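Putative phosphohydrolase (Shewanella amazonensis, PDB 3M1T) is of unestablished function but probably serves in signal transduction through an all-helical HDOD domain related to HD-type phosphohydrolases. Local coordinates at residues I116-A121 with E130-G135; F201-K206 with M220-A225. All coordinates share one frame; numbering follows the deposited sequence. Where two conformers were deposited one is given.

Contact 1 of 2, residues I116-A121 with E130-G135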
loop_
_atom_site.group_PDB
_atom_site.type_symbol
_atom_site.label_atom_id
_atom_site.label_comp_id
_atom_site.label_asym_id
_atom_site.label_seq_id
_atom_site.Cartn_x
_atom_site.Cartn_y
_atom_site.Cartn_z
ATOM N N ILE A 116 2.453 -5.335 8.022
ATOM C CA ILE A 116 3.848 -5.720 8.167
ATOM C C ILE A 116 4.756 -4.492 8.116
ATOM O O ILE A 116 5.595 -4.281 8.991
ATOM C CB ILE A 116 4.296 -6.784 7.132
ATOM C CG1 ILE A 116 3.525 -8.100 7.300
ATOM C CG2 ILE A 116 5.842 -7.043 7.241
ATOM C CD1 ILE A 116 3.564 -8.969 6.040
ATOM N N CYS A 117 4.539 -3.610 7.128
ATOM C CA CYS A 117 5.360 -2.407 7.047
ATOM C C CYS A 117 5.290 -1.541 8.334
ATOM O O CYS A 117 6.265 -0.979 8.793
ATOM C CB CYS A 117 4.884 -1.542 5.876
ATOM S SG CYS A 117 5.340 -2.145 4.255
ATOM N N GLN A 118 4.095 -1.386 8.872
ATOM C CA GLN A 118 3.897 -0.629 10.087
ATOM C C GLN A 118 4.754 -1.143 11.252
ATOM O O GLN A 118 5.299 -0.358 12.036
ATOM C CB GLN A 118 2.409 -0.665 10.451
ATOM C CG GLN A 118 1.994 0.335 11.488
ATOM C CD GLN A 118 0.481 0.394 11.661
ATOM O OE1 GLN A 118 -0.166 -0.625 11.925
ATOM N NE2 GLN A 118 -0.091 1.599 11.512
ATOM N N GLU A 119 4.831 -2.469 11.383
ATOM C CA GLU A 119 5.651 -3.113 12.393
ATOM C C GLU A 119 7.142 -2.872 12.118
ATOM O O GLU A 119 7.913 -2.595 13.028
ATOM C CB GLU A 119 5.388 -4.620 12.394
ATOM C CG GLU A 119 6.247 -5.404 13.380
ATOM C CD GLU A 119 6.099 -4.968 14.837
ATOM O OE1 GLU A 119 4.996 -4.482 15.219
ATOM O OE2 GLU A 119 7.071 -5.179 15.598
ATOM N N LEU A 120 7.537 -2.990 10.857
ATOM C CA LEU A 120 8.936 -2.701 10.508
ATOM C C LEU A 120 9.310 -1.263 10.877
ATOM O O LEU A 120 10.399 -1.010 11.384
ATOM C CB LEU A 120 9.204 -2.951 9.018
ATOM C CG LEU A 120 8.899 -4.343 8.498
ATOM C CD1 LEU A 120 9.184 -4.489 7.000
ATOM C CD2 LEU A 120 9.631 -5.441 9.296
ATOM N N ALA A 121 8.409 -0.313 10.583
ATOM C CA ALA A 121 8.641 1.098 10.908
ATOM C C ALA A 121 8.830 1.339 12.403
ATOM O O ALA A 121 9.667 2.141 12.848
ATOM C CB ALA A 121 7.452 1.962 10.399
ATOM N N GLU A 130 2.962 6.204 8.291
ATOM C CA GLU A 130 3.479 6.449 6.970
ATOM C C GLU A 130 3.753 5.131 6.235
ATOM O O GLU A 130 3.453 4.966 5.040
ATOM C CB GLU A 130 4.765 7.318 7.049
ATOM C CG GLU A 130 5.431 7.509 5.740
ATOM C CD GLU A 130 6.891 7.954 5.908
ATOM O OE1 GLU A 130 7.754 7.241 6.530
ATOM O OE2 GLU A 130 7.139 9.031 5.394
ATOM N N ALA A 131 4.346 4.163 6.945
ATOM C CA ALA A 131 4.637 2.877 6.333
ATOM C C ALA A 131 3.368 2.125 5.991
ATOM O O ALA A 131 3.272 1.499 4.944
ATOM C CB ALA A 131 5.533 2.029 7.283
ATOM N N PHE A 132 2.380 2.209 6.866
ATOM C CA PHE A 132 1.083 1.576 6.575
ATOM C C PHE A 132 0.509 2.161 5.257
ATOM O O PHE A 132 0.065 1.426 4.352
ATOM C CB PHE A 132 0.097 1.774 7.737
ATOM C CG PHE A 132 -1.199 1.045 7.536
ATOM C CD1 PHE A 132 -2.223 1.594 6.795
ATOM C CD2 PHE A 132 -1.377 -0.211 8.098
ATOM C CE1 PHE A 132 -3.425 0.866 6.594
ATOM C CE2 PHE A 132 -2.583 -0.930 7.937
ATOM C CZ PHE A 132 -3.581 -0.391 7.170
ATOM N N THR A 133 0.558 3.488 5.135
ATOM C CA THR A 133 0.015 4.112 3.950
ATOM C C THR A 133 0.754 3.733 2.692
ATOM O O THR A 133 0.165 3.527 1.641
ATOM C CB THR A 133 -0.076 5.667 4.143
ATOM O OG1 THR A 133 -0.971 5.929 5.220
ATOM C CG2 THR A 133 -0.602 6.373 2.888
ATOM N N CYS A 134 2.070 3.642 2.784
ATOM C CA CYS A 134 2.871 3.189 1.682
ATOM C C CYS A 134 2.416 1.782 1.240
ATOM O O CYS A 134 2.268 1.546 0.060
ATOM C CB CYS A 134 4.341 3.221 2.088
ATOM S SG CYS A 134 5.479 3.166 0.674
ATOM N N GLY A 135 2.184 0.885 2.203
ATOM C CA GLY A 135 1.614 -0.395 1.903
ATOM C C GLY A 135 0.266 -0.331 1.191
ATOM O O GLY A 135 0.070 -1.032 0.176
#

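Contact 2 of 2, residues F201-K206 with M220-A225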
loop_
_atom_site.group_PDB
_atom_site.type_symbol
_atom_site.label_atom_id
_atom_site.label_comp_id
_atom_site.label_asym_id
_atom_site.label_seq_id
_atom_site.Cartn_x
_atom_site.Cartn_y
_atom_site.Cartn_z
ATOM N N PHE A 201 10.609 2.415 -5.640
ATOM C CA PHE A 201 11.775 1.534 -5.508
ATOM C C PHE A 201 11.464 0.217 -4.834
ATOM O O PHE A 201 12.383 -0.529 -4.508
ATOM C CB PHE A 201 12.910 2.258 -4.783
ATOM C CG PHE A 201 13.699 3.171 -5.673
ATOM C CD1 PHE A 201 14.725 2.666 -6.458
ATOM C CD2 PHE A 201 13.383 4.509 -5.738
ATOM C CE1 PHE A 201 15.417 3.488 -7.313
ATOM C CE2 PHE A 201 14.067 5.357 -6.602
ATOM C CZ PHE A 201 15.096 4.828 -7.367
ATOM N N GLN A 202 10.179 -0.130 -4.668
ATOM C CA GLN A 202 9.814 -1.342 -3.936
ATOM C C GLN A 202 10.504 -2.649 -4.431
ATOM O O GLN A 202 10.580 -3.599 -3.663
ATOM C CB GLN A 202 8.311 -1.515 -3.939
ATOM C CG GLN A 202 7.716 -1.808 -5.322
ATOM C CD GLN A 202 6.221 -1.861 -5.271
ATOM O OE1 GLN A 202 5.603 -2.904 -5.044
ATOM N NE2 GLN A 202 5.587 -0.654 -5.395
ATOM N N ASN A 203 10.786 -2.725 -5.721
ATOM C CA ASN A 203 11.389 -3.957 -6.316
ATOM C C ASN A 203 12.897 -3.918 -6.416
ATOM O O ASN A 203 13.502 -4.986 -6.714
ATOM C CB ASN A 203 10.786 -4.183 -7.685
ATOM C CG ASN A 203 9.304 -4.454 -7.614
ATOM O OD1 ASN A 203 8.843 -5.157 -6.713
ATOM N ND2 ASN A 203 8.546 -3.854 -8.526
ATOM N N HIS A 204 13.483 -2.765 -6.094
ATOM C CA HIS A 204 14.921 -2.522 -6.149
ATOM C C HIS A 204 15.385 -1.557 -5.121
ATOM O O HIS A 204 16.012 -0.553 -5.433
ATOM C CB HIS A 204 15.303 -2.002 -7.510
ATOM C CG HIS A 204 15.133 -3.029 -8.575
ATOM N ND1 HIS A 204 15.968 -4.118 -8.676
ATOM C CD2 HIS A 204 14.196 -3.173 -9.539
ATOM C CE1 HIS A 204 15.570 -4.877 -9.682
ATOM N NE2 HIS A 204 14.497 -4.325 -10.221
ATOM N N PRO A 205 15.133 -1.868 -3.861
ATOM C CA PRO A 205 15.458 -0.854 -2.850
ATOM C C PRO A 205 16.923 -0.468 -2.747
ATOM O O PRO A 205 17.247 0.694 -2.487
ATOM C CB PRO A 205 14.944 -1.471 -1.554
ATOM C CG PRO A 205 14.927 -2.922 -1.833
ATOM C CD PRO A 205 14.516 -3.058 -3.256
ATOM N N LYS A 206 17.835 -1.442 -2.986
ATOM C CA LYS A 206 19.220 -1.105 -2.859
ATOM C C LYS A 206 19.739 -0.203 -3.994
ATOM O O LYS A 206 20.844 0.310 -3.865
ATOM C CB LYS A 206 20.079 -2.396 -2.704
ATOM C CG LYS A 206 19.731 -3.143 -1.441
ATOM C CD LYS A 206 20.696 -4.351 -1.103
ATOM C CE LYS A 206 20.470 -5.461 -2.055
ATOM N NZ LYS A 206 20.859 -6.768 -1.404
HETATM N N MSE A 220 10.692 -5.983 1.822
HETATM C CA MSE A 220 10.693 -6.981 2.882
HETATM C C MSE A 220 9.284 -7.506 3.164
HETATM O O MSE A 220 9.017 -8.716 3.162
HETATM C CB MSE A 220 11.354 -6.422 4.124
HETATM C CG MSE A 220 11.266 -7.361 5.318
HETATM SE SE MSE A 220 12.745 -7.008 6.512
HETATM C CE MSE A 220 12.588 -8.640 7.618
ATOM N N ALA A 221 8.340 -6.570 3.323
ATOM C CA ALA A 221 6.950 -6.881 3.669
ATOM C C ALA A 221 6.291 -7.694 2.546
ATOM O O ALA A 221 5.543 -8.650 2.798
ATOM C CB ALA A 221 6.179 -5.576 3.959
ATOM N N LYS A 222 6.569 -7.329 1.286
ATOM C CA LYS A 222 6.018 -8.072 0.155
ATOM C C LYS A 222 6.463 -9.531 0.108
ATOM O O LYS A 222 5.674 -10.405 -0.202
ATOM C CB LYS A 222 6.373 -7.401 -1.167
ATOM C CG LYS A 222 5.649 -6.100 -1.404
ATOM C CD LYS A 222 6.175 -5.414 -2.638
ATOM C CE LYS A 222 5.825 -6.142 -3.935
ATOM N NZ LYS A 222 6.543 -5.562 -5.110
ATOM N N GLN A 223 7.746 -9.723 0.368
ATOM C CA GLN A 223 8.336 -11.069 0.373
ATOM C C GLN A 223 7.773 -11.880 1.517
ATOM O O GLN A 223 7.438 -13.066 1.331
ATOM C CB GLN A 223 9.853 -10.981 0.389
ATOM C CG GLN A 223 10.507 -12.399 0.138
ATOM C CD GLN A 223 11.958 -12.397 -0.238
ATOM O OE1 GLN A 223 12.544 -11.362 -0.549
ATOM N NE2 GLN A 223 12.603 -13.606 -0.172
ATOM N N ILE A 224 7.584 -11.261 2.675
ATOM C CA ILE A 224 7.034 -11.939 3.844
ATOM C C ILE A 224 5.614 -12.377 3.543
ATOM O O ILE A 224 5.214 -13.526 3.783
ATOM C CB ILE A 224 7.056 -11.011 5.083
ATOM C CG1 ILE A 224 8.516 -10.718 5.548
ATOM C CG2 ILE A 224 6.197 -11.565 6.192
ATOM C CD1 ILE A 224 8.605 -9.680 6.679
ATOM N N ALA A 225 4.842 -11.449 2.958
ATOM C CA ALA A 225 3.441 -11.741 2.660
ATOM C C ALA A 225 3.352 -12.843 1.617
ATOM O O ALA A 225 2.494 -13.707 1.727
ATOM C CB ALA A 225 2.693 -10.482 2.178
HETATM O O HOH W 1 5.740 -4.524 -8.289
#

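Contact 1 of 2, residues I116-A121 with E130-G135
Ala-131 presses its CB against one turn of the partner helix, between Cys-117 and Ala-121. Ala-131 CB lies 3.4 Å from Cys-117 O and 3.7 Å from Ala-121 CB; its distance to Cys-117 CB is 3.9 Å. Cys-117 CB in turn rests 3.6 Å from Ala-131 O, so each helix lays a small carbon on the other's backbone carbonyl. With such short side chains between them, the local axes come within 7.4 Å at an angle of 152°. This is a close antiparallel helical hairpin of the all-helical HDOD domain, with no hydrogen bond between the two segments.

Beside this small-residue seam, Gln-118 and Phe-132 meet with nearly equal first torsions: CG is anti to the backbone N in both (chi1 -166° in Gln-118), which sends the two groups out along the same flank. The extended glutamine brings its amide obliquely across the base of the phenylalanine, NE2 lying 3.8 Å from Phe-132 CB and OE1 4.0 Å from Phe-132 CD2. Amide and ring planes are 34° apart. Gln-118 was modelled in two conformers, and this amide placement is one of them.

The aromatic ring also leans back on its partner helix 103-124, at Phe-111, Ala-114 and Ile-115, and touches Thr-84 of helix 79-94. On other sides of the pair, Glu-130 meets Leu-214 of helix 213-227, Thr-133 and Cys-134 meet Leu-195 of helix 193-200, and Glu-119 forms a salt bridge with Lys-259.

Contact 2 of 2, residues F201-K206 with M220-A225
Lys-222 reaches from its helix to the loop and gives NZ to Gln-202 OE1, a hydrogen bond of 2.8 Å. The ammonium lies in the carbonyl plane and on a lone pair, with a C=O...N angle of 129°. A bend in the lysine chain (chi3 69°) turns its end across the glutamine at about a right angle, and Lys-222 CE follows to 3.4 Å from Gln-202 OE1. This inner side is well braced: the buried Gln-202 amide also gives NE2 to Ile-199 O and His-138 O, which fixes its rotation and leaves OE1 turned to the lysine.

The loop itself is a type I beta turn from Phe-201 to His-204, closed by His-204 N to Phe-201 O. It follows helix 193-200 of the all-helical HDOD domain and places Gln-202 and Asn-203 at its two central positions, of which Gln-202 points toward helix 213-227, while Asn-203 brings its OD1 round to the lysine. A leucine in place of Gln-202 would probably leave the Lys-222 ammonium without its in-plane acceptor and the carbonyls of Ile-199 and His-138 without this donor.

The outer side is looser. Asn-203 OD1 comes to 2.8 Å from Lys-222 NZ. The other branch of this amide, Asn-203 ND2, donates to a water at 2.9 Å, and the same water also accepts a weak bond of 3.4 Å from Lys-222 NZ.

Contact 1 and contact 2 follow in series along the chain, the first closing before the second opens, with centres about 12 Å apart. They meet directly where helix 103-124 packs on helix 213-227: Cys-117 SG lies 3.5 Å from Ala-221 CB, Ile-116 CD1 is 3.7 Å from Ile-224 CG2, and Leu-120 CD1 is 3.9 Å from Met-220 CG. Contact 1 is a largely buried pairing about 8 Å from the centre of the chain, measured from its own centre, and contact 2 a partly buried one at about 12 Å. His-138 also connects them, bonded through ND1 to Gly-135 O and through its own O to Gln-202. Helix 213-227 thus packs on the hairpin and also carries the lysine that reaches the loop.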